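Local coordinates for iron-regulated ABC transporter siderophore-binding protein SirA (Staphylococcus aureus subsp. aureus, PDB 3MWF) that binds the iron-siderophore complex of staphyloferrin B and probably hands it to an ABC transporter for iron uptake, at residues R23-Y28 with K41-V46; A220-V225 with N259-D264. One frame throughout, in Å; residues are numbered along the deposited sequence. Where two conformers were deposited one is given.

In the fold
The two contacts lie in different sheets on opposite sides of the chain's centre, their own centres about 36 Å apart and their nearest atoms about 22 Å apart. Contact 1 comes first along the chain and closes before contact 2 opens. It joins strands 24-26 and 44-45 inside the mixed sheet that ends in strand 107-110; contact 2 joins strand 222-227 to strand 262-263, the outermost on its side of the second mixed sheet. Helix 130-155 falls between the two sheets in sequence. Each contact thus belongs to one of the two lobes expected of a siderophore-binding protein, with residues from both halves of the sequence lining the staphyloferrin B pocket.

Contact 1 (R23-Y28 with K41-V46); sequences RVVTLY and KPVGAV
Pro42 begins the approach of 41-46 to 23-28, two parallel neighbours in the beta-alpha-beta unit of strand 24-26, helix 29-37 and strand 44-45. Just before it, a water bridges Lys41 O and Val24 N. Pro42 has no N-H to satisfy and suits the position just ahead of the strand: its CB lies 3.4 Å from Val24 O, while CG leans on Thr26 OG1, and Ala35 of the helix touches the ring too.

Val43 turns toward the first strand. Its N bonds to Val24 O at 2.9 Å, somewhat bent (132° at the hydrogen), and its branched side chain gives each methyl a separate task. CG1, anti to the carbonyl carbon (chi1 -59°), sits over the centre of one face of the Arg23 guanidinium, 3.9 Å above its plane. Leu82 O and Lys83 O take Arg23 NH2 and NE and fix the rotation of that flat group. CG2 meets Val25 CG2.

Gly44, with no side chain, lets Val25 CG2 lie against its backbone N. Its O receives Thr26 N at 3.0 Å, with the donor tilted 31° from the carbonyl plane, and the Val25 CA-H points at the same oxygen.

Ala45, small enough to lie against Thr32 of helix 29-37, places CB 3.6 Å from Thr26 OG1. That hydroxyl is hydrogen-bonded to Thr32, which ties strand to crossover.

Val46 closes the run. Its N bonds Thr26 O at 3.1 Å, and both methyls lie against Leu27 where the strand gives way to the helix: CG1 is 4.0 Å from Leu27 CD2, and CG2 packs 3.6 Å from Leu27 C, just before the N-cap residue Tyr28.

Contact 2 (A220-V225 with N259-D264); sequences ADHIFV and NNQVSD
His222 and Ser263 meet through their side chains where strand 262-263 joins strand 222-227 in parallel as an outermost strand of its sheet. Backbone bonds set the register: Ile223 N to Gln261 O, Ser263 N to Ile223 O, and Val225 N to Ser263 O, the last 2.8 Å long and nearly straight at 172°.

Polar side chains add a second set of links, centred on the imidazole. With CG anti to the backbone N (chi1 -162°), the ring of His222 reaches across to the other strand. Histidine suits this place because its two ring nitrogens can link to Ser263 and Gln261 at once. His222 NE2 and Ser263 OG share a hydrogen bond of 2.8 Å near the ring plane. Gln261 NE2 comes in at the edge, 2.9 Å from His222 ND1 but at a poor angle, a weak bond made possible by the bend of the glutamine chain at chi2. Gln261 O lies 3.2 Å above the ring centre. A water joins Asp221 O to Asn259 ND2, just beyond the helix end.

On the sheet face that carries Ile223 and Val262, Val225 CG2 and Val262 CG1 meet 3.7 Å apart. On the Ser263 face, Phe224 CD1 lies 3.9 Å from Ser263 CB, an oblique approach, and the phenyl ring also meets Trp271.

With partners for both nitrogens on 259-264, one of them weak, the rotation of the imidazole is probably held from two sides.

Contact 1 (R23-Y28 with K41-V46)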
loop_
_atom_site.group_PDB
_atom_site.type_symbol
_atom_site.label_atom_id
_atom_site.label_comp_id
_atom_site.label_asym_id
_atom_site.label_seq_id
_atom_site.Cartn_x
_atom_site.Cartn_y
_atom_site.Cartn_z
ATOM N N ARG A 23 -6.594 -5.788 22.734
ATOM C CA ARG A 23 -6.020 -6.964 22.097
ATOM C C ARG A 23 -6.502 -7.020 20.650
ATOM O O ARG A 23 -7.546 -7.612 20.367
ATOM C CB ARG A 23 -6.430 -8.243 22.834
ATOM C CG ARG A 23 -5.980 -8.290 24.290
ATOM C CD ARG A 23 -6.377 -9.614 24.941
ATOM N NE ARG A 23 -5.739 -10.761 24.300
ATOM C CZ ARG A 23 -4.467 -11.118 24.487
ATOM N NH1 ARG A 23 -3.692 -10.425 25.322
ATOM N NH2 ARG A 23 -3.971 -12.170 23.846
ATOM N N VAL A 24 -5.768 -6.377 19.747
ATOM C CA VAL A 24 -6.208 -6.272 18.355
ATOM C C VAL A 24 -5.416 -7.208 17.445
ATOM O O VAL A 24 -4.204 -7.386 17.629
ATOM C CB VAL A 24 -6.151 -4.804 17.848
ATOM C CG1 VAL A 24 -4.720 -4.307 17.786
ATOM C CG2 VAL A 24 -6.828 -4.664 16.479
ATOM N N VAL A 25 -6.117 -7.832 16.498
ATOM C CA VAL A 25 -5.522 -8.704 15.496
ATOM C C VAL A 25 -5.697 -7.995 14.163
ATOM O O VAL A 25 -6.808 -7.620 13.808
ATOM C CB VAL A 25 -6.175 -10.099 15.480
ATOM C CG1 VAL A 25 -5.744 -10.896 14.241
ATOM C CG2 VAL A 25 -5.811 -10.857 16.772
ATOM N N THR A 26 -4.596 -7.827 13.432
ATOM C CA THR A 26 -4.600 -7.111 12.153
ATOM C C THR A 26 -4.379 -8.080 11.019
ATOM O O THR A 26 -3.380 -8.811 11.000
ATOM C CB THR A 26 -3.543 -5.979 12.152
ATOM O OG1 THR A 26 -2.293 -6.484 12.663
ATOM C CG2 THR A 26 -4.012 -4.825 13.002
ATOM N N LEU A 27 -5.309 -8.087 10.057
ATOM C CA LEU A 27 -5.325 -9.092 8.973
ATOM C C LEU A 27 -4.854 -8.593 7.615
ATOM O O LEU A 27 -4.994 -9.298 6.629
ATOM C CB LEU A 27 -6.731 -9.698 8.828
ATOM C CG LEU A 27 -7.226 -10.393 10.113
ATOM C CD1 LEU A 27 -8.580 -11.033 9.845
ATOM C CD2 LEU A 27 -6.249 -11.463 10.578
ATOM N N TYR A 28 -4.319 -7.374 7.566
ATOM C CA TYR A 28 -3.532 -6.996 6.395
ATOM C C TYR A 28 -2.353 -6.117 6.788
ATOM O O TYR A 28 -2.382 -5.489 7.834
ATOM C CB TYR A 28 -4.404 -6.338 5.317
ATOM C CG TYR A 28 -5.173 -5.104 5.680
ATOM C CD1 TYR A 28 -6.475 -5.205 6.200
ATOM C CD2 TYR A 28 -4.670 -3.829 5.389
ATOM C CE1 TYR A 28 -7.231 -4.048 6.462
ATOM C CE2 TYR A 28 -5.407 -2.674 5.667
ATOM C CZ TYR A 28 -6.698 -2.797 6.166
ATOM O OH TYR A 28 -7.460 -1.682 6.433
ATOM N N LYS A 41 0.226 -2.119 19.920
ATOM C CA LYS A 41 0.881 -3.326 19.401
ATOM C C LYS A 41 -0.125 -4.477 19.279
ATOM O O LYS A 41 -0.666 -4.928 20.289
ATOM C CB LYS A 41 2.055 -3.759 20.295
ATOM C CG LYS A 41 3.148 -2.704 20.504
ATOM C CD LYS A 41 2.968 -1.968 21.836
ATOM C CE LYS A 41 4.202 -1.152 22.210
ATOM N NZ LYS A 41 5.419 -2.024 22.318
ATOM N N PRO A 42 -0.376 -4.962 18.044
ATOM C CA PRO A 42 -1.323 -6.052 17.858
ATOM C C PRO A 42 -0.903 -7.314 18.621
ATOM O O PRO A 42 0.286 -7.610 18.722
ATOM C CB PRO A 42 -1.293 -6.307 16.337
ATOM C CG PRO A 42 -0.803 -5.038 15.747
ATOM C CD PRO A 42 0.211 -4.523 16.761
ATOM N N VAL A 43 -1.875 -8.032 19.171
ATOM C CA VAL A 43 -1.574 -9.323 19.774
ATOM C C VAL A 43 -1.344 -10.395 18.713
ATOM O O VAL A 43 -0.685 -11.413 18.964
ATOM C CB VAL A 43 -2.609 -9.745 20.848
ATOM C CG1 VAL A 43 -2.631 -8.680 21.960
ATOM C CG2 VAL A 43 -4.007 -9.977 20.239
ATOM N N GLY A 44 -1.897 -10.146 17.517
ATOM C CA GLY A 44 -1.771 -11.056 16.385
ATOM C C GLY A 44 -1.753 -10.268 15.080
ATOM O O GLY A 44 -2.376 -9.230 14.980
ATOM N N ALA A 45 -1.024 -10.780 14.099
ATOM C CA ALA A 45 -0.918 -10.128 12.773
ATOM C C ALA A 45 -0.707 -11.162 11.712
ATOM O O ALA A 45 -0.116 -12.212 11.957
ATOM C CB ALA A 45 0.217 -9.123 12.745
ATOM N N VAL A 46 -1.158 -10.869 10.492
ATOM C CA VAL A 46 -0.770 -11.724 9.387
ATOM C C VAL A 46 0.744 -11.570 9.112
ATOM O O VAL A 46 1.346 -10.543 9.430
ATOM C CB VAL A 46 -1.590 -11.441 8.100
ATOM C CG1 VAL A 46 -3.066 -11.979 8.279
ATOM C CG2 VAL A 46 -1.535 -9.943 7.695
HETATM O O HOH W 1 -3.405 -5.309 20.843
#

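Contact 2 (A220-V225 with N259-D264)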
loop_
_atom_site.group_PDB
_atom_site.type_symbol
_atom_site.label_atom_id
_atom_site.label_comp_id
_atom_site.label_asym_id
_atom_site.label_seq_id
_atom_site.Cartn_x
_atom_site.Cartn_y
_atom_site.Cartn_z
ATOM N N ALA A 220 4.827 8.005 -19.400
ATOM C CA ALA A 220 4.893 8.984 -18.340
ATOM C C ALA A 220 6.167 9.790 -18.522
ATOM O O ALA A 220 7.074 9.373 -19.256
ATOM C CB ALA A 220 4.918 8.280 -16.974
ATOM N N ASP A 221 6.221 10.952 -17.883
ATOM C CA ASP A 221 7.474 11.735 -17.785
ATOM C C ASP A 221 8.523 11.096 -16.864
ATOM O O ASP A 221 9.722 11.267 -17.078
ATOM C CB ASP A 221 7.165 13.138 -17.311
ATOM C CG ASP A 221 6.159 13.828 -18.209
ATOM O OD1 ASP A 221 6.304 13.731 -19.444
ATOM O OD2 ASP A 221 5.218 14.412 -17.661
ATOM N N HIS A 222 8.063 10.368 -15.851
ATOM C CA HIS A 222 8.949 9.587 -14.987
ATOM C C HIS A 222 8.275 8.257 -14.639
ATOM O O HIS A 222 7.071 8.233 -14.340
ATOM C CB HIS A 222 9.243 10.357 -13.694
ATOM C CG HIS A 222 10.442 9.839 -12.966
ATOM N ND1 HIS A 222 11.682 10.443 -13.054
ATOM C CD2 HIS A 222 10.608 8.736 -12.200
ATOM C CE1 HIS A 222 12.564 9.726 -12.372
ATOM N NE2 HIS A 222 11.934 8.688 -11.837
ATOM N N ILE A 223 9.069 7.189 -14.622
ATOM C CA ILE A 223 8.539 5.846 -14.357
ATOM C C ILE A 223 9.261 5.257 -13.166
ATOM O O ILE A 223 10.487 5.319 -13.080
ATOM C CB ILE A 223 8.668 4.930 -15.611
ATOM C CG1 ILE A 223 7.734 5.417 -16.733
ATOM C CG2 ILE A 223 8.413 3.428 -15.251
ATOM C CD1 ILE A 223 7.891 4.639 -18.061
ATOM N N PHE A 224 8.487 4.694 -12.239
ATOM C CA PHE A 224 9.016 4.113 -11.022
ATOM C C PHE A 224 8.873 2.625 -11.162
ATOM O O PHE A 224 7.753 2.129 -11.332
ATOM C CB PHE A 224 8.189 4.647 -9.848
ATOM C CG PHE A 224 8.295 6.135 -9.689
ATOM C CD1 PHE A 224 9.415 6.685 -9.054
ATOM C CD2 PHE A 224 7.330 6.999 -10.233
ATOM C CE1 PHE A 224 9.549 8.052 -8.926
ATOM C CE2 PHE A 224 7.439 8.385 -10.099
ATOM C CZ PHE A 224 8.564 8.920 -9.437
ATOM N N VAL A 225 9.993 1.907 -11.121
ATOM C CA VAL A 225 9.954 0.457 -11.346
ATOM C C VAL A 225 10.087 -0.336 -10.041
ATOM O O VAL A 225 11.055 -0.145 -9.304
ATOM C CB VAL A 225 11.066 0.038 -12.334
ATOM C CG1 VAL A 225 11.155 -1.478 -12.466
ATOM C CG2 VAL A 225 10.813 0.653 -13.701
ATOM N N ASN A 259 14.251 9.740 -21.965
ATOM C CA ASN A 259 14.783 10.879 -21.239
ATOM C C ASN A 259 15.579 10.512 -19.992
ATOM O O ASN A 259 15.900 11.392 -19.182
ATOM C CB ASN A 259 13.653 11.831 -20.862
ATOM C CG ASN A 259 12.951 12.412 -22.083
ATOM O OD1 ASN A 259 13.541 12.507 -23.178
ATOM N ND2 ASN A 259 11.688 12.782 -21.914
ATOM N N ASN A 260 15.855 9.220 -19.837
ATOM C CA ASN A 260 16.586 8.709 -18.678
ATOM C C ASN A 260 15.931 9.113 -17.345
ATOM O O ASN A 260 16.593 9.581 -16.405
ATOM C CB ASN A 260 18.062 9.184 -18.752
ATOM C CG ASN A 260 18.976 8.414 -17.830
ATOM O OD1 ASN A 260 18.775 7.222 -17.563
ATOM N ND2 ASN A 260 20.022 9.093 -17.358
ATOM N N GLN A 261 14.609 8.930 -17.268
ATOM C CA GLN A 261 13.833 9.348 -16.111
ATOM C C GLN A 261 13.131 8.121 -15.551
ATOM O O GLN A 261 11.910 8.121 -15.398
ATOM C CB GLN A 261 12.776 10.368 -16.511
ATOM C CG GLN A 261 13.325 11.775 -16.750
ATOM C CD GLN A 261 13.991 12.357 -15.525
ATOM O OE1 GLN A 261 15.172 12.709 -15.563
ATOM N NE2 GLN A 261 13.253 12.441 -14.427
ATOM N N VAL A 262 13.905 7.076 -15.284
ATOM C CA VAL A 262 13.348 5.836 -14.733
ATOM C C VAL A 262 14.038 5.639 -13.393
ATOM O O VAL A 262 15.276 5.721 -13.321
ATOM C CB VAL A 262 13.580 4.619 -15.679
ATOM C CG1 VAL A 262 13.011 3.335 -15.081
ATOM C CG2 VAL A 262 12.924 4.842 -17.034
ATOM N N SER A 263 13.244 5.443 -12.333
ATOM C CA SER A 263 13.806 5.041 -11.032
ATOM C C SER A 263 13.663 3.552 -10.864
ATOM O O SER A 263 12.544 3.041 -10.797
ATOM C CB SER A 263 13.114 5.756 -9.881
ATOM O OG SER A 263 13.289 7.164 -9.927
ATOM N N ASP A 264 14.799 2.870 -10.809
ATOM C CA ASP A 264 14.877 1.428 -10.828
ATOM C C ASP A 264 15.144 0.941 -9.414
ATOM O O ASP A 264 15.468 1.731 -8.551
ATOM C CB ASP A 264 16.053 1.004 -11.724
ATOM C CG ASP A 264 15.710 -0.156 -12.591
ATOM O OD1 ASP A 264 14.796 -0.933 -12.212
ATOM O OD2 ASP A 264 16.353 -0.299 -13.668
HETATM O O HOH W 2 10.833 12.498 -19.191
#